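Long-range contacts in O-methyltransferase (Burkholderia thailandensis, PDB 3MCZ), which probably transfers methyl groups from S-adenosylmethionine to hydroxyl groups of its substrates, as an O-methyltransferase that pairs into a dimer: residues 159-164 with 188-193; 249-254 with 282-287. All coordinates share one frame; numbering follows the deposited sequence.

In the fold
Along the chain, helix 150-172 comes first and contributes 159-164. Strand 182-186 follows and leads through a glycine-rich turn into helix 192-200, so contact 1 closes a loop of 23 residues around this first strand of the Rossmann-like sheet. The loop is complete before contact 2 opens. There strand 251-255, helix 263-275 and strand 281-288 form a beta-alpha-beta unit whose two parallel strands pair along 249-254 and 282-287. The contacts are therefore in series, neither enclosing nor crossing the other, with centres about 16 Å apart. Tyr193 links them: its OH packs on Leu286 CD2 and its CB on Met253 CE, so the start of helix 192-200 touches both strands.

Contact 1 (159-164 with 188-193); sequences AMVRLS and GGHGTY
The imidazole of His190 has the backbone N of Val161 over one face, while CB of Met160 and the hydroxyl of Ser164 approach the ring obliquely. The second flat group, the Tyr193 ring, meets CB of Ser164 obliquely and has a water at its edge, in plane with the ring. Gly188 to Gly191 form a type II' turn in the glycine-rich loop after strand 182-186, the place of the first conserved motif of Rossmann-like methyltransferases, which in relatives binds S-adenosylmethionine; helix 150-172 packs against this turn and the start of helix 192-200.

His190 owes its place to a first torsion of 46°, with CG lodged between backbone N and carbonyl carbon. Val161 and His190 pass in opposite directions: Val161 CG2 lies 3.4 Å from His190 CB and 3.5 Å from His190 CG. The same methyl touches OG1 of Thr192, whose side chain crosses that of Val161 at about a right angle. ND1 of His190 is held by its own segment, accepting Thr192 N at 3.2 Å and pairing with Thr192 OG1 at the same length, which fixes the ring's rotation. Thr192 N sits 20° out of the imidazole plane.

No direct hydrogen bond spans the segments. Instead, the water lies 2.9 Å from Tyr193 OH and donates to Ser164 OG. The Tyr193 side chain also packs on Met167, Val168 and Val171, further along helix 150-172. Ser164 OG in turn donates to Met160 O at 2.7 Å, and Ser164 N, 2.8 Å from Met160 O, reaches that carbonyl from the opposite face.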
loop_
_atom_site.group_PDB
_atom_site.type_symbol
_atom_site.label_atom_id
_atom_site.label_comp_id
_atom_site.label_asym_id
_atom_site.label_seq_id
_atom_site.Cartn_x
_atom_site.Cartn_y
_atom_site.Cartn_z
ATOM N N ALA A 159 1.832 13.531 14.379
ATOM C CA ALA A 159 2.248 12.148 14.095
ATOM C C ALA A 159 3.642 11.876 14.678
ATOM O O ALA A 159 3.891 10.792 15.189
ATOM C CB ALA A 159 2.245 11.843 12.585
HETATM N N MSE A 160 4.521 12.878 14.584
HETATM C CA MSE A 160 5.920 12.752 15.052
HETATM C C MSE A 160 5.942 12.717 16.578
HETATM O O MSE A 160 6.746 11.985 17.169
HETATM C CB MSE A 160 6.808 13.900 14.550
HETATM C CG MSE A 160 7.088 13.918 13.078
HETATM SE SE MSE A 160 7.721 12.224 12.407
HETATM C CE MSE A 160 6.086 11.463 11.612
ATOM N N VAL A 161 5.066 13.494 17.220
ATOM C CA VAL A 161 5.015 13.498 18.675
ATOM C C VAL A 161 4.657 12.115 19.177
ATOM O O VAL A 161 5.237 11.615 20.153
ATOM C CB VAL A 161 4.001 14.529 19.243
ATOM C CG1 VAL A 161 3.669 14.211 20.707
ATOM C CG2 VAL A 161 4.579 15.969 19.117
ATOM N N ARG A 162 3.703 11.499 18.508
ATOM C CA ARG A 162 3.223 10.201 18.927
ATOM C C ARG A 162 4.289 9.135 18.638
ATOM O O ARG A 162 4.685 8.359 19.520
ATOM C CB ARG A 162 1.900 9.904 18.221
ATOM C CG ARG A 162 1.263 8.633 18.648
ATOM C CD ARG A 162 0.752 8.740 20.074
ATOM N NE ARG A 162 0.132 7.484 20.486
ATOM C CZ ARG A 162 -1.083 7.072 20.111
ATOM N NH1 ARG A 162 -1.841 7.825 19.319
ATOM N NH2 ARG A 162 -1.549 5.910 20.545
ATOM N N LEU A 163 4.783 9.135 17.408
ATOM C CA LEU A 163 5.740 8.123 16.965
ATOM C C LEU A 163 7.078 8.220 17.713
ATOM O O LEU A 163 7.769 7.215 17.872
ATOM C CB LEU A 163 5.940 8.185 15.429
ATOM C CG LEU A 163 4.747 7.702 14.580
ATOM C CD1 LEU A 163 4.941 8.025 13.101
ATOM C CD2 LEU A 163 4.487 6.193 14.765
ATOM N N SER A 164 7.419 9.417 18.198
ATOM C CA SER A 164 8.672 9.628 18.887
ATOM C C SER A 164 8.673 9.224 20.366
ATOM O O SER A 164 9.740 9.154 20.958
ATOM C CB SER A 164 9.104 11.088 18.746
ATOM O OG SER A 164 9.330 11.347 17.368
ATOM N N GLY A 188 14.247 21.550 17.149
ATOM C CA GLY A 188 13.506 20.838 18.183
ATOM C C GLY A 188 12.053 20.609 17.830
ATOM O O GLY A 188 11.422 19.678 18.351
ATOM N N GLY A 189 11.514 21.482 16.977
ATOM C CA GLY A 189 10.189 21.289 16.373
ATOM C C GLY A 189 9.075 21.242 17.376
ATOM O O GLY A 189 8.840 22.223 18.102
ATOM N N HIS A 190 8.386 20.097 17.416
ATOM C CA HIS A 190 7.291 19.894 18.373
ATOM C C HIS A 190 7.801 20.055 19.806
ATOM O O HIS A 190 7.125 20.643 20.660
ATOM C CB HIS A 190 6.598 18.540 18.172
ATOM C CG HIS A 190 7.535 17.388 18.010
ATOM N ND1 HIS A 190 8.125 16.758 19.082
ATOM C CD2 HIS A 190 7.977 16.744 16.901
ATOM C CE1 HIS A 190 8.897 15.777 18.642
ATOM N NE2 HIS A 190 8.833 15.754 17.321
ATOM N N GLY A 191 9.013 19.565 20.045
ATOM C CA GLY A 191 9.735 19.869 21.269
ATOM C C GLY A 191 9.513 18.884 22.394
ATOM O O GLY A 191 9.792 19.205 23.567
ATOM N N THR A 192 9.036 17.683 22.049
ATOM C CA THR A 192 8.654 16.723 23.065
ATOM C C THR A 192 9.880 16.207 23.824
ATOM O O THR A 192 9.777 15.959 25.020
ATOM C CB THR A 192 7.807 15.564 22.471
ATOM O OG1 THR A 192 6.638 16.128 21.851
ATOM C CG2 THR A 192 7.353 14.634 23.532
ATOM N N TYR A 193 11.025 16.067 23.156
ATOM C CA TYR A 193 12.215 15.579 23.861
ATOM C C TYR A 193 12.614 16.597 24.940
ATOM O O TYR A 193 12.814 16.233 26.093
ATOM C CB TYR A 193 13.393 15.333 22.933
ATOM C CG TYR A 193 13.200 14.209 21.907
ATOM C CD1 TYR A 193 12.586 14.452 20.670
ATOM C CD2 TYR A 193 13.646 12.928 22.166
ATOM C CE1 TYR A 193 12.415 13.434 19.739
ATOM C CE2 TYR A 193 13.473 11.891 21.249
ATOM C CZ TYR A 193 12.860 12.149 20.028
ATOM O OH TYR A 193 12.696 11.125 19.101
HETATM O O HOH W 1 11.600 11.990 16.572
#

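Contact 2 (249-254 with 282-287); sequences ADVVML and ALLILT
Five backbone hydrogen bonds join the parallel strands, alternating in direction between the two strands. Ala282 N donates to Asp250 O at 2.9 Å, and Val252 N returns a bond to Ala282 O at 3.0 Å. Leu284 N then reaches Val252 O, and Leu254 N reaches Leu284 O at 2.8 Å. The last bond, Leu286 N to Leu254 O, is longer at 3.3 Å, and a water donates to both Leu254 O and Leu286 O beside it. CA-H...O contacts fill in between, as from Val251 CA to Ala282 O. The short strand axes run in the same sense, 18° from parallel, and approach to 4.7 Å.

Side chains alternate between the sheet faces. On the face of Ala282 and Met253, Val251 CG1 meets Leu284 CD1 at 3.9 Å. On the opposite face, chi1 of 174° swings the Leu283 branch away from its own N, and Leu283 CD1 comes within 3.4 Å of Val252 O. Leu254 and Ile285 run alongside each other, with Leu254 CB and CD1 both against Ile285 CG1.

This pair closes a beta-alpha-beta crossover through helix 263-275 in the Rossmann-like methyltransferase sheet. Val251 and Met253 turn their backbone bonds to strand 182-186, while Ala282 and Leu284 pack on strand 341-347. Asp250 OD2 accepts from Arg181 N where the chain turns its corner, and helix 319-328 covers Ile285 through Ile322 and Val326.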
loop_
_atom_site.group_PDB
_atom_site.type_symbol
_atom_site.label_atom_id
_atom_site.label_comp_id
_atom_site.label_asym_id
_atom_site.label_seq_id
_atom_site.Cartn_x
_atom_site.Cartn_y
_atom_site.Cartn_z
ATOM N N ALA A 249 25.642 25.405 25.719
ATOM C CA ALA A 249 24.841 24.654 26.675
ATOM C C ALA A 249 25.600 23.436 27.134
ATOM O O ALA A 249 26.543 23.000 26.471
ATOM C CB ALA A 249 23.485 24.236 26.084
ATOM N N ASP A 250 25.148 22.861 28.250
ATOM C CA ASP A 250 25.711 21.604 28.746
ATOM C C ASP A 250 25.342 20.400 27.872
ATOM O O ASP A 250 26.137 19.471 27.722
ATOM C CB ASP A 250 25.233 21.370 30.171
ATOM C CG ASP A 250 25.729 22.451 31.119
ATOM O OD1 ASP A 250 26.929 22.790 31.006
ATOM O OD2 ASP A 250 24.921 22.996 31.929
ATOM N N VAL A 251 24.127 20.418 27.347
ATOM C CA VAL A 251 23.620 19.406 26.444
ATOM C C VAL A 251 22.976 20.041 25.219
ATOM O O VAL A 251 22.147 20.958 25.310
ATOM C CB VAL A 251 22.633 18.409 27.115
ATOM C CG1 VAL A 251 22.211 17.312 26.096
ATOM C CG2 VAL A 251 23.244 17.767 28.334
ATOM N N VAL A 252 23.401 19.585 24.035
ATOM C CA VAL A 252 22.882 20.087 22.773
ATOM C C VAL A 252 22.281 18.885 22.064
ATOM O O VAL A 252 22.894 17.830 22.011
ATOM C CB VAL A 252 24.013 20.736 21.919
ATOM C CG1 VAL A 252 23.505 21.177 20.532
ATOM C CG2 VAL A 252 24.679 21.900 22.709
HETATM N N MSE A 253 21.072 19.017 21.519
HETATM C CA MSE A 253 20.422 17.867 20.910
HETATM C C MSE A 253 20.106 18.129 19.438
HETATM O O MSE A 253 19.639 19.196 19.101
HETATM C CB MSE A 253 19.127 17.526 21.652
HETATM C CG MSE A 253 19.283 17.367 23.119
HETATM SE SE MSE A 253 17.739 16.599 23.989
HETATM C CE MSE A 253 16.572 18.051 23.862
ATOM N N LEU A 254 20.350 17.110 18.624
ATOM C CA LEU A 254 19.969 17.018 17.220
ATOM C C LEU A 254 19.170 15.728 17.063
ATOM O O LEU A 254 19.726 14.698 16.703
ATOM C CB LEU A 254 21.208 16.893 16.353
ATOM C CG LEU A 254 21.908 18.127 15.833
ATOM C CD1 LEU A 254 23.220 17.686 15.168
ATOM C CD2 LEU A 254 21.012 18.965 14.832
ATOM N N ALA A 282 27.639 17.367 26.481
ATOM C CA ALA A 282 27.357 16.312 25.505
ATOM C C ALA A 282 26.524 16.826 24.351
ATOM O O ALA A 282 25.629 17.663 24.523
ATOM C CB ALA A 282 26.625 15.116 26.179
ATOM N N LEU A 283 26.819 16.279 23.184
ATOM C CA LEU A 283 25.999 16.418 21.999
ATOM C C LEU A 283 25.241 15.093 21.799
ATOM O O LEU A 283 25.865 13.999 21.775
ATOM C CB LEU A 283 26.906 16.670 20.778
ATOM C CG LEU A 283 26.184 16.698 19.417
ATOM C CD1 LEU A 283 25.067 17.767 19.372
ATOM C CD2 LEU A 283 27.153 16.887 18.238
ATOM N N LEU A 284 23.914 15.172 21.667
ATOM C CA LEU A 284 23.093 13.988 21.458
ATOM C C LEU A 284 22.560 14.020 20.046
ATOM O O LEU A 284 21.999 15.026 19.621
ATOM C CB LEU A 284 21.908 13.927 22.419
ATOM C CG LEU A 284 22.220 14.013 23.911
ATOM C CD1 LEU A 284 20.936 13.865 24.747
ATOM C CD2 LEU A 284 23.298 13.001 24.362
ATOM N N ILE A 285 22.756 12.925 19.319
ATOM C CA ILE A 285 22.162 12.778 18.001
ATOM C C ILE A 285 21.389 11.472 17.928
ATOM O O ILE A 285 21.946 10.412 18.065
ATOM C CB ILE A 285 23.201 12.787 16.883
ATOM C CG1 ILE A 285 24.081 14.061 16.934
ATOM C CG2 ILE A 285 22.477 12.620 15.498
ATOM C CD1 ILE A 285 25.278 14.070 15.953
ATOM N N LEU A 286 20.088 11.580 17.714
ATOM C CA LEU A 286 19.242 10.432 17.539
ATOM C C LEU A 286 19.027 10.264 16.038
ATOM O O LEU A 286 18.620 11.199 15.352
ATOM C CB LEU A 286 17.919 10.697 18.219
ATOM C CG LEU A 286 16.940 9.545 18.246
ATOM C CD1 LEU A 286 17.507 8.358 19.041
ATOM C CD2 LEU A 286 15.632 10.072 18.877
ATOM N N THR A 287 19.298 9.074 15.534
ATOM C CA THR A 287 19.248 8.838 14.117
ATOM C C THR A 287 18.856 7.379 13.843
ATOM O O THR A 287 19.235 6.457 14.596
ATOM C CB THR A 287 20.587 9.234 13.467
ATOM O OG1 THR A 287 20.459 9.140 12.053
ATOM C CG2 THR A 287 21.766 8.317 13.927
HETATM O O HOH W 2 19.391 13.499 13.829
#